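Local coordinates for fructokinase (Vibrio cholerae serotype O1, PDB 5EYN), which catalyses the ATP-dependent phosphorylation of fructose as a member of the PfkB carbohydrate kinase family, here captured with fructose, ADP, beryllium trifluoride and calcium, at residues R20-G25 and K135-H140; F113-K118 and R176-S181; P131-G136 and A160-V165. All blocks are in the same frame, centred on the assembly; numbering follows the deposited sequence.

Interaction 1 (R20-G25 and K135-H140); sequences RVWLTG and KGEWLH
Glu-137, just ahead of its strand, reaches two side chains of 20-25: with CG beside its backbone N (chi1 -69°) and the chain extended beyond, it carries one carboxylate across to Arg-20 and Trp-22. OE2 of Glu-137 forms a salt bridge with NH1 of Arg-20 at 2.8 Å; it lies in the guanidinium plane and is met nearly along its own C-O axis, the two planes 82° apart. OE1 of Glu-137 receives NE1 of Trp-22 at 2.9 Å, the donor above the carboxylate plane and the oxygen at the indole edge. OE1 also accepts N of Gln-134, so bonds to both oxygens fix the carboxylate's turn. Over one face of the indole, offset toward the rim, lies CD of Arg-20. At Trp-138 the parallel ladder begins: its N donates to O of Arg-20 (3.0 Å), and its O accepts N of Trp-22 (2.8 Å). CB of Trp-138 rests against CG1 of Val-21 at 4.0 Å. Leu-139, on the other face, sets CD1 3.9 Å from CB of Trp-22. His-140 N bonds O of Trp-22; beyond it, Thr-24 N to His-140 O is weak. CD1 of Leu-23 packs on CB of His-140 (3.5 Å), whose ND1 bonds OG of Ser-170. These are adjacent inner strands of the nine-stranded ribokinase-like sheet: strand 61-68 flanks 21-24, helices 46-56 and 264-278 cover the Val-21 and His-140 face, and helix 151-165 packs against Trp-22 and Leu-139.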
loop_
_atom_site.group_PDB
_atom_site.type_symbol
_atom_site.label_atom_id
_atom_site.label_comp_id
_atom_site.label_asym_id
_atom_site.label_seq_id
_atom_site.Cartn_x
_atom_site.Cartn_y
_atom_site.Cartn_z
ATOM N N ARG A 20 -2.434 -33.551 2.834
ATOM C CA ARG A 20 -2.583 -32.164 2.411
ATOM C C ARG A 20 -2.424 -31.238 3.598
ATOM O O ARG A 20 -2.969 -31.497 4.671
ATOM C CB ARG A 20 -3.965 -31.950 1.805
ATOM C CG ARG A 20 -4.220 -30.524 1.375
ATOM C CD ARG A 20 -5.588 -30.379 0.726
ATOM N NE ARG A 20 -5.630 -30.990 -0.597
ATOM C CZ ARG A 20 -6.272 -32.113 -0.915
ATOM N NH1 ARG A 20 -6.958 -32.792 -0.009
ATOM N NH2 ARG A 20 -6.228 -32.565 -2.159
ATOM N N VAL A 21 -1.660 -30.170 3.397
ATOM C CA VAL A 21 -1.563 -29.085 4.365
ATOM C C VAL A 21 -2.302 -27.882 3.807
ATOM O O VAL A 21 -1.949 -27.368 2.742
ATOM C CB VAL A 21 -0.111 -28.711 4.664
ATOM C CG1 VAL A 21 -0.044 -27.619 5.729
ATOM C CG2 VAL A 21 0.694 -29.940 5.079
ATOM N N TRP A 22 -3.327 -27.437 4.535
ATOM C CA TRP A 22 -4.073 -26.227 4.217
ATOM C C TRP A 22 -3.446 -25.056 4.938
ATOM O O TRP A 22 -3.146 -25.143 6.125
ATOM C CB TRP A 22 -5.524 -26.357 4.695
ATOM C CG TRP A 22 -6.392 -27.270 3.889
ATOM C CD1 TRP A 22 -6.765 -28.543 4.219
ATOM C CD2 TRP A 22 -7.016 -26.987 2.626
ATOM N NE1 TRP A 22 -7.575 -29.058 3.253
ATOM C CE2 TRP A 22 -7.745 -28.132 2.260
ATOM C CE3 TRP A 22 -7.018 -25.884 1.767
ATOM C CZ2 TRP A 22 -8.474 -28.203 1.077
ATOM C CZ3 TRP A 22 -7.738 -25.958 0.597
ATOM C CH2 TRP A 22 -8.456 -27.103 0.264
ATOM N N LEU A 23 -3.274 -23.965 4.208
ATOM C CA LEU A 23 -2.792 -22.701 4.731
ATOM C C LEU A 23 -3.897 -21.677 4.517
ATOM O O LEU A 23 -4.541 -21.662 3.478
ATOM C CB LEU A 23 -1.511 -22.261 3.996
ATOM C CG LEU A 23 -0.228 -23.095 4.110
ATOM C CD1 LEU A 23 0.100 -23.450 5.526
ATOM C CD2 LEU A 23 -0.336 -24.367 3.269
ATOM N N THR A 24 -4.106 -20.818 5.496
ATOM C CA THR A 24 -5.065 -19.747 5.342
ATOM C C THR A 24 -4.537 -18.483 5.986
ATOM O O THR A 24 -3.745 -18.545 6.922
ATOM C CB THR A 24 -6.432 -20.126 5.953
ATOM O OG1 THR A 24 -7.378 -19.090 5.726
ATOM C CG2 THR A 24 -6.350 -20.372 7.460
ATOM N N GLY A 25 -4.953 -17.336 5.457
ATOM C CA GLY A 25 -4.571 -16.062 6.029
ATOM C C GLY A 25 -4.205 -15.074 4.956
ATOM O O GLY A 25 -4.889 -14.976 3.938
ATOM N N LYS A 135 -10.059 -36.036 7.344
ATOM C CA LYS A 135 -9.259 -36.633 8.397
ATOM C C LYS A 135 -7.785 -36.701 7.985
ATOM O O LYS A 135 -7.453 -37.043 6.847
ATOM C CB LYS A 135 -9.796 -38.026 8.712
ATOM C CG LYS A 135 -9.123 -38.706 9.876
ATOM C CD LYS A 135 -9.698 -40.106 10.065
ATOM C CE LYS A 135 -8.898 -40.916 11.068
ATOM N NZ LYS A 135 -8.937 -40.332 12.432
ATOM N N GLY A 136 -6.895 -36.339 8.905
ATOM C CA GLY A 136 -5.468 -36.458 8.678
ATOM C C GLY A 136 -4.833 -35.269 7.974
ATOM O O GLY A 136 -3.616 -35.191 7.866
ATOM N N GLU A 137 -5.637 -34.333 7.492
ATOM C CA GLU A 137 -5.089 -33.123 6.912
ATOM C C GLU A 137 -4.571 -32.200 8.002
ATOM O O GLU A 137 -4.906 -32.345 9.179
ATOM C CB GLU A 137 -6.136 -32.411 6.054
ATOM C CG GLU A 137 -6.490 -33.178 4.785
ATOM C CD GLU A 137 -7.503 -32.451 3.916
ATOM O OE1 GLU A 137 -8.248 -31.599 4.436
ATOM O OE2 GLU A 137 -7.568 -32.746 2.709
ATOM N N TRP A 138 -3.764 -31.235 7.581
ATOM C CA TRP A 138 -3.244 -30.193 8.460
ATOM C C TRP A 138 -3.844 -28.854 8.069
ATOM O O TRP A 138 -4.142 -28.611 6.902
ATOM C CB TRP A 138 -1.707 -30.105 8.363
ATOM C CG TRP A 138 -1.023 -31.178 9.108
ATOM C CD1 TRP A 138 -0.778 -32.448 8.691
ATOM C CD2 TRP A 138 -0.507 -31.080 10.434
ATOM N NE1 TRP A 138 -0.139 -33.153 9.684
ATOM C CE2 TRP A 138 0.042 -32.330 10.765
ATOM C CE3 TRP A 138 -0.460 -30.054 11.381
ATOM C CZ2 TRP A 138 0.615 -32.588 11.999
ATOM C CZ3 TRP A 138 0.110 -30.310 12.611
ATOM C CH2 TRP A 138 0.634 -31.570 12.911
ATOM N N LEU A 139 -4.005 -27.994 9.068
ATOM C CA LEU A 139 -4.357 -26.597 8.858
ATOM C C LEU A 139 -3.354 -25.752 9.624
ATOM O O LEU A 139 -3.173 -25.955 10.823
ATOM C CB LEU A 139 -5.767 -26.314 9.383
ATOM C CG LEU A 139 -6.211 -24.850 9.363
ATOM C CD1 LEU A 139 -6.365 -24.355 7.952
ATOM C CD2 LEU A 139 -7.524 -24.711 10.125
ATOM N N HIS A 140 -2.702 -24.813 8.937
ATOM C CA HIS A 140 -1.793 -23.882 9.589
ATOM C C HIS A 140 -2.316 -22.454 9.514
ATOM O O HIS A 140 -2.772 -22.004 8.458
ATOM C CB HIS A 140 -0.415 -23.944 8.942
ATOM C CG HIS A 140 0.573 -23.005 9.541
ATOM N ND1 HIS A 140 1.115 -23.201 10.793
ATOM C CD2 HIS A 140 1.078 -21.830 9.089
ATOM C CE1 HIS A 140 1.931 -22.200 11.078
ATOM N NE2 HIS A 140 1.940 -21.361 10.055
#

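Interaction 2 (F113-K118 and R176-S181); sequences FTFMVK and REEVWS. With FRU (beta-D-fructofuranose), chain B.
The fructose pocket is bordered here by strand 113-115 and by Arg-176, just ahead of the 3-10 segment 177-179, with Phe-113 and Phe-115 turned to the sugar. Arg-176 sends NE to O2 of the fructose in a nearly straight bond (3.0 Å, 172°) and NH2 to O5 at 3.1 Å. Its guanidinium plane is turned only 15° from that of the Phe-113 ring, with CE1 of Phe-113 over one guanidinium face, and O2 sits over the centre of that ring. NH2 also bonds a fluorine of the beryllium trifluoride, so this arginine joins the sugar to the phosphoryl mimic. Strand 113-115 is an outer strand of the four-stranded sheet that, in PfkB kinases, forms the lid over the substrate. Val-179, in the 3-10 segment, places CG2 over the centre of the Phe-115 ring, 3.6 Å from its centroid, a CH-pi contact. Glu-178, with CG between its backbone N and carbonyl carbon (chi1 79°), meets the strand through OE2, which accepts N of Phe-115 at 2.9 Å from above the carboxylate plane. OE1 of Glu-178 takes NZ of Lys-118, in the loop beyond, on its anti lone pair at 2.8 Å. That NZ also donates to O of Glu-178, while Arg-97 of the second subunit salt-bridges OE1.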
loop_
_atom_site.group_PDB
_atom_site.type_symbol
_atom_site.label_atom_id
_atom_site.label_comp_id
_atom_site.label_asym_id
_atom_site.label_seq_id
_atom_site.Cartn_x
_atom_site.Cartn_y
_atom_site.Cartn_z
ATOM N N PHE A 113 8.311 -4.504 9.798
ATOM C CA PHE A 113 7.183 -4.386 8.875
ATOM C C PHE A 113 6.285 -3.202 9.164
ATOM O O PHE A 113 5.976 -2.927 10.313
ATOM C CB PHE A 113 6.318 -5.646 8.936
ATOM C CG PHE A 113 7.067 -6.910 8.638
ATOM C CD1 PHE A 113 7.207 -7.874 9.612
ATOM C CD2 PHE A 113 7.614 -7.146 7.388
ATOM C CE1 PHE A 113 7.894 -9.043 9.351
ATOM C CE2 PHE A 113 8.303 -8.323 7.119
ATOM C CZ PHE A 113 8.444 -9.272 8.099
ATOM N N THR A 114 5.872 -2.513 8.107
ATOM C CA THR A 114 4.801 -1.534 8.193
ATOM C C THR A 114 3.676 -1.982 7.275
ATOM O O THR A 114 3.879 -2.137 6.062
ATOM C CB THR A 114 5.267 -0.143 7.733
ATOM O OG1 THR A 114 6.379 0.290 8.528
ATOM C CG2 THR A 114 4.134 0.876 7.857
ATOM N N PHE A 115 2.496 -2.190 7.846
ATOM C CA PHE A 115 1.334 -2.625 7.090
ATOM C C PHE A 115 0.583 -1.441 6.521
ATOM O O PHE A 115 0.032 -0.634 7.266
ATOM C CB PHE A 115 0.434 -3.477 7.989
ATOM C CG PHE A 115 1.042 -4.814 8.300
ATOM C CD1 PHE A 115 0.655 -5.940 7.608
ATOM C CD2 PHE A 115 2.068 -4.918 9.220
ATOM C CE1 PHE A 115 1.261 -7.155 7.845
ATOM C CE2 PHE A 115 2.669 -6.128 9.460
ATOM C CZ PHE A 115 2.277 -7.249 8.776
ATOM N N MET A 116 0.586 -1.308 5.201
ATOM C CA MET A 116 -0.048 -0.159 4.574
ATOM C C MET A 116 -1.544 -0.315 4.351
ATOM O O MET A 116 -2.247 0.688 4.211
ATOM C CB MET A 116 0.628 0.194 3.253
ATOM C CG MET A 116 2.085 0.559 3.386
ATOM S SD MET A 116 2.422 1.882 4.543
ATOM C CE MET A 116 1.588 3.250 3.728
ATOM N N VAL A 117 -2.027 -1.554 4.313
ATOM C CA VAL A 117 -3.434 -1.817 4.024
ATOM C C VAL A 117 -4.064 -2.482 5.236
ATOM O O VAL A 117 -3.798 -3.650 5.539
ATOM C CB VAL A 117 -3.603 -2.696 2.765
ATOM C CG1 VAL A 117 -5.071 -2.895 2.447
ATOM C CG2 VAL A 117 -2.889 -2.081 1.573
ATOM N N LYS A 118 -4.921 -1.724 5.914
ATOM C CA LYS A 118 -5.562 -2.149 7.145
ATOM C C LYS A 118 -6.988 -1.615 7.134
ATOM O O LYS A 118 -7.184 -0.421 7.177
ATOM C CB LYS A 118 -4.822 -1.564 8.349
ATOM C CG LYS A 118 -3.385 -2.068 8.475
ATOM C CD LYS A 118 -2.773 -1.759 9.832
ATOM C CE LYS A 118 -2.793 -0.286 10.137
ATOM N NZ LYS A 118 -2.091 -0.002 11.417
ATOM N N ARG A 176 1.931 -9.462 14.683
ATOM C CA ARG A 176 2.034 -8.188 13.997
ATOM C C ARG A 176 0.957 -7.282 14.593
ATOM O O ARG A 176 -0.159 -7.173 14.069
ATOM C CB ARG A 176 1.828 -8.366 12.489
ATOM C CG ARG A 176 2.720 -9.431 11.832
ATOM C CD ARG A 176 4.177 -9.016 11.712
ATOM N NE ARG A 176 4.863 -10.020 10.918
ATOM C CZ ARG A 176 5.436 -11.111 11.402
ATOM N NH1 ARG A 176 5.512 -11.342 12.696
ATOM N NH2 ARG A 176 5.978 -11.980 10.565
ATOM N N GLU A 177 1.285 -6.651 15.712
ATOM C CA GLU A 177 0.274 -5.973 16.526
ATOM C C GLU A 177 -0.468 -4.899 15.763
ATOM O O GLU A 177 -1.657 -4.705 15.988
ATOM C CB GLU A 177 0.917 -5.345 17.770
ATOM C CG GLU A 177 -0.067 -4.733 18.754
ATOM C CD GLU A 177 0.646 -4.150 19.953
ATOM O OE1 GLU A 177 1.405 -3.173 19.779
ATOM O OE2 GLU A 177 0.471 -4.690 21.062
ATOM N N GLU A 178 0.213 -4.181 14.869
ATOM C CA GLU A 178 -0.429 -3.020 14.257
ATOM C C GLU A 178 -1.610 -3.387 13.367
ATOM O O GLU A 178 -2.433 -2.536 13.040
ATOM C CB GLU A 178 0.557 -2.170 13.465
ATOM C CG GLU A 178 0.875 -2.733 12.078
ATOM C CD GLU A 178 1.312 -1.631 11.110
ATOM O OE1 GLU A 178 0.528 -0.687 10.790
ATOM O OE2 GLU A 178 2.453 -1.690 10.684
ATOM N N VAL A 179 -1.705 -4.650 12.979
ATOM C CA VAL A 179 -2.809 -5.096 12.136
ATOM C C VAL A 179 -4.141 -5.155 12.916
ATOM O O VAL A 179 -5.221 -5.129 12.321
ATOM C CB VAL A 179 -2.442 -6.482 11.528
ATOM C CG1 VAL A 179 -3.572 -7.087 10.715
ATOM C CG2 VAL A 179 -1.202 -6.345 10.681
ATOM N N TRP A 180 -4.064 -5.251 14.238
ATOM C CA TRP A 180 -5.236 -5.368 15.103
ATOM C C TRP A 180 -5.873 -4.008 15.305
ATOM O O TRP A 180 -5.231 -3.082 15.781
ATOM C CB TRP A 180 -4.820 -5.944 16.465
ATOM C CG TRP A 180 -4.301 -7.326 16.359
ATOM C CD1 TRP A 180 -3.161 -7.731 15.723
ATOM C CD2 TRP A 180 -4.920 -8.511 16.849
ATOM N NE1 TRP A 180 -3.039 -9.094 15.798
ATOM C CE2 TRP A 180 -4.106 -9.600 16.476
ATOM C CE3 TRP A 180 -6.089 -8.762 17.566
ATOM C CZ2 TRP A 180 -4.416 -10.911 16.805
ATOM C CZ3 TRP A 180 -6.394 -10.075 17.899
ATOM C CH2 TRP A 180 -5.567 -11.129 17.509
ATOM N N SER A 181 -7.147 -3.871 14.958
ATOM C CA SER A 181 -7.837 -2.626 15.248
ATOM C C SER A 181 -8.030 -2.452 16.757
ATOM O O SER A 181 -8.101 -1.317 17.233
ATOM C CB SER A 181 -9.143 -2.528 14.459
ATOM O OG SER A 181 -10.133 -3.416 14.914
HETATM C C1 FRU B . 2.784 -10.844 7.477
HETATM C C2 FRU B . 4.283 -10.778 7.219
HETATM C C3 FRU B . 4.726 -10.606 5.781
HETATM C C4 FRU B . 5.957 -11.442 5.656
HETATM C C5 FRU B . 5.712 -12.495 6.679
HETATM C C6 FRU B . 6.962 -13.021 7.340
HETATM O O1 FRU B . 2.227 -12.000 6.932
HETATM O O2 FRU B . 4.765 -9.709 7.975
HETATM O O3 FRU B . 4.889 -9.240 5.538
HETATM O O4 FRU B . 6.117 -12.024 4.407
HETATM O O5 FRU B . 4.835 -11.977 7.664
HETATM O O6 FRU B . 6.662 -13.996 8.309
HETATM O O HOH W 1 5.536 -1.346 12.103
#

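Interaction 3 (P131-G136 and A160-V165); sequences PSFQKG and AQMKEV
Met-162 leaves the helix with CG anti to its backbone N (chi1 -177°) and then bends at both chi2 and chi3, a fold that carries its methyl back over the ring of Phe-133. The phenylalanine has CG anti to its own carbonyl carbon (chi1 -64°), which turns the ring toward the helix, and the two side chains cross at about a right angle. CE of Met-162 lies over one face of the ring, 3.4 Å from CG of Phe-133 and displaced from the centre toward the rim, which makes a CH-pi contact. SD of Met-162 stands oblique to the same ring, 4.5 Å from the Phe-133 centroid, and completes a Met-aromatic pair. The other face carries the carbonyl O of Pro-131 over its centre, so the ring lies between the Met-162 methyl and the carbonyl of its own loop. At the ring edge, CD2 of Phe-133 approaches the carbonyl C of Gln-161 at 4.1 Å. In the fold, this joins the loop leading into strand 138-142 to residues 160-165 of helix 151-165, the helix of the beta-alpha-beta crossover between strands 138-142 and 168-172. Trp-22 of the sheet meets both Phe-133 and Met-162, extending the apolar cluster inward. Farther along the helix Val-165 takes over, its two methyls meeting the loop at Phe-133 and Gln-134. CG1 of Val-165 lies 3.8 Å from C of Gln-134 and also touches CB of Phe-133, whereas CG2 of Val-165 is 3.7 Å from O of Phe-133. The carbonyl O of Val-165 comes within 3.3 Å of CA of Lys-135.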
loop_
_atom_site.group_PDB
_atom_site.type_symbol
_atom_site.label_atom_id
_atom_site.label_comp_id
_atom_site.label_asym_id
_atom_site.label_seq_id
_atom_site.Cartn_x
_atom_site.Cartn_y
_atom_site.Cartn_z
ATOM N N PRO A 131 -12.871 -24.372 2.842
ATOM C CA PRO A 131 -13.052 -25.555 1.996
ATOM C C PRO A 131 -13.320 -26.798 2.822
ATOM O O PRO A 131 -13.240 -26.780 4.049
ATOM C CB PRO A 131 -11.708 -25.683 1.285
ATOM C CG PRO A 131 -10.743 -25.134 2.252
ATOM C CD PRO A 131 -11.450 -24.028 2.998
ATOM N N SER A 132 -13.674 -27.875 2.143
ATOM C CA SER A 132 -13.943 -29.126 2.829
ATOM C C SER A 132 -12.624 -29.738 3.284
ATOM O O SER A 132 -11.655 -29.799 2.520
ATOM C CB SER A 132 -14.685 -30.088 1.907
ATOM O OG SER A 132 -13.855 -30.432 0.812
ATOM N N PHE A 133 -12.606 -30.170 4.543
ATOM C CA PHE A 133 -11.438 -30.776 5.152
ATOM C C PHE A 133 -11.668 -32.271 5.306
ATOM O O PHE A 133 -12.809 -32.744 5.328
ATOM C CB PHE A 133 -11.193 -30.192 6.544
ATOM C CG PHE A 133 -10.856 -28.727 6.567
ATOM C CD1 PHE A 133 -10.112 -28.127 5.561
ATOM C CD2 PHE A 133 -11.289 -27.946 7.627
ATOM C CE1 PHE A 133 -9.798 -26.778 5.634
ATOM C CE2 PHE A 133 -10.971 -26.617 7.698
ATOM C CZ PHE A 133 -10.237 -26.030 6.693
ATOM N N GLN A 134 -10.576 -33.007 5.453
ATOM C CA GLN A 134 -10.658 -34.442 5.640
ATOM C C GLN A 134 -9.735 -34.891 6.762
ATOM O O GLN A 134 -8.743 -34.228 7.072
ATOM C CB GLN A 134 -10.275 -35.154 4.342
ATOM C CG GLN A 134 -11.187 -34.799 3.179
ATOM C CD GLN A 134 -10.832 -35.534 1.906
ATOM O OE1 GLN A 134 -10.804 -36.761 1.873
ATOM N NE2 GLN A 134 -10.564 -34.781 0.845
ATOM N N LYS A 135 -10.059 -36.036 7.344
ATOM C CA LYS A 135 -9.259 -36.633 8.397
ATOM C C LYS A 135 -7.785 -36.701 7.985
ATOM O O LYS A 135 -7.453 -37.043 6.847
ATOM C CB LYS A 135 -9.796 -38.026 8.712
ATOM C CG LYS A 135 -9.123 -38.706 9.876
ATOM C CD LYS A 135 -9.698 -40.106 10.065
ATOM C CE LYS A 135 -8.898 -40.916 11.068
ATOM N NZ LYS A 135 -8.937 -40.332 12.432
ATOM N N GLY A 136 -6.895 -36.339 8.905
ATOM C CA GLY A 136 -5.468 -36.458 8.678
ATOM C C GLY A 136 -4.833 -35.269 7.974
ATOM O O GLY A 136 -3.616 -35.191 7.866
ATOM N N ALA A 160 -12.059 -25.174 14.298
ATOM C CA ALA A 160 -13.007 -26.101 14.912
ATOM C C ALA A 160 -13.407 -27.199 13.928
ATOM O O ALA A 160 -13.563 -28.360 14.313
ATOM C CB ALA A 160 -14.240 -25.363 15.428
ATOM N N GLN A 161 -13.553 -26.844 12.651
ATOM C CA GLN A 161 -13.965 -27.822 11.636
ATOM C C GLN A 161 -12.849 -28.812 11.333
ATOM O O GLN A 161 -13.092 -30.010 11.149
ATOM C CB GLN A 161 -14.436 -27.115 10.363
ATOM C CG GLN A 161 -15.741 -26.365 10.533
ATOM C CD GLN A 161 -16.027 -25.424 9.386
ATOM O OE1 GLN A 161 -15.569 -25.624 8.268
ATOM N NE2 GLN A 161 -16.776 -24.380 9.665
ATOM N N MET A 162 -11.613 -28.332 11.287
ATOM C CA MET A 162 -10.506 -29.242 11.055
ATOM C C MET A 162 -10.362 -30.221 12.223
ATOM O O MET A 162 -10.151 -31.413 12.010
ATOM C CB MET A 162 -9.197 -28.474 10.842
ATOM C CG MET A 162 -8.036 -29.397 10.514
ATOM S SD MET A 162 -8.301 -30.415 9.056
ATOM C CE MET A 162 -7.721 -29.306 7.766
ATOM N N LYS A 163 -10.526 -29.729 13.451
ATOM C CA LYS A 163 -10.452 -30.588 14.625
ATOM C C LYS A 163 -11.566 -31.624 14.572
ATOM O O LYS A 163 -11.352 -32.796 14.863
ATOM C CB LYS A 163 -10.545 -29.769 15.916
ATOM C CG LYS A 163 -9.313 -28.894 16.146
ATOM C CD LYS A 163 -9.468 -27.924 17.309
ATOM C CE LYS A 163 -9.461 -28.592 18.655
ATOM N NZ LYS A 163 -8.164 -29.261 18.916
ATOM N N GLU A 164 -12.766 -31.197 14.194
ATOM C CA GLU A 164 -13.924 -32.089 14.224
ATOM C C GLU A 164 -13.759 -33.267 13.274
ATOM O O GLU A 164 -14.189 -34.386 13.574
ATOM C CB GLU A 164 -15.177 -31.291 13.878
ATOM C CG GLU A 164 -16.460 -32.080 13.799
ATOM C CD GLU A 164 -17.610 -31.192 13.397
ATOM O OE1 GLU A 164 -17.434 -30.359 12.483
ATOM O OE2 GLU A 164 -18.683 -31.284 14.015
ATOM N N VAL A 165 -13.152 -33.017 12.119
ATOM C CA VAL A 165 -13.012 -34.044 11.089
ATOM C C VAL A 165 -11.817 -34.966 11.350
ATOM O O VAL A 165 -11.625 -35.955 10.654
ATOM C CB VAL A 165 -12.916 -33.416 9.680
ATOM C CG1 VAL A 165 -11.506 -32.902 9.411
ATOM C CG2 VAL A 165 -13.345 -34.408 8.610
#

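In the fold
Interaction 1 is the buried one, interaction 2 is partly buried and interaction 3 lies at the surface. Interactions 1 and 3 both involve the run into strand 138-142; they share Lys-135 and Gly-136, have centres about 9 Å apart, and meet around Trp-22, whose NE1 is 3.6 Å from CD1 of Phe-133. Backbone pairing and a buried carboxylate dominate the first, whereas loop and helix of the third meet through apolar and sulfur-aromatic packing. Interaction 2, its centre about 25 Å from that of interaction 1, joins an edge strand of the smaller sheet to an active-site loop: Arg-176 binds sugar and beryllium trifluoride, Phe-113 and Phe-115 line the pocket, and Glu-178 reaches the second subunit.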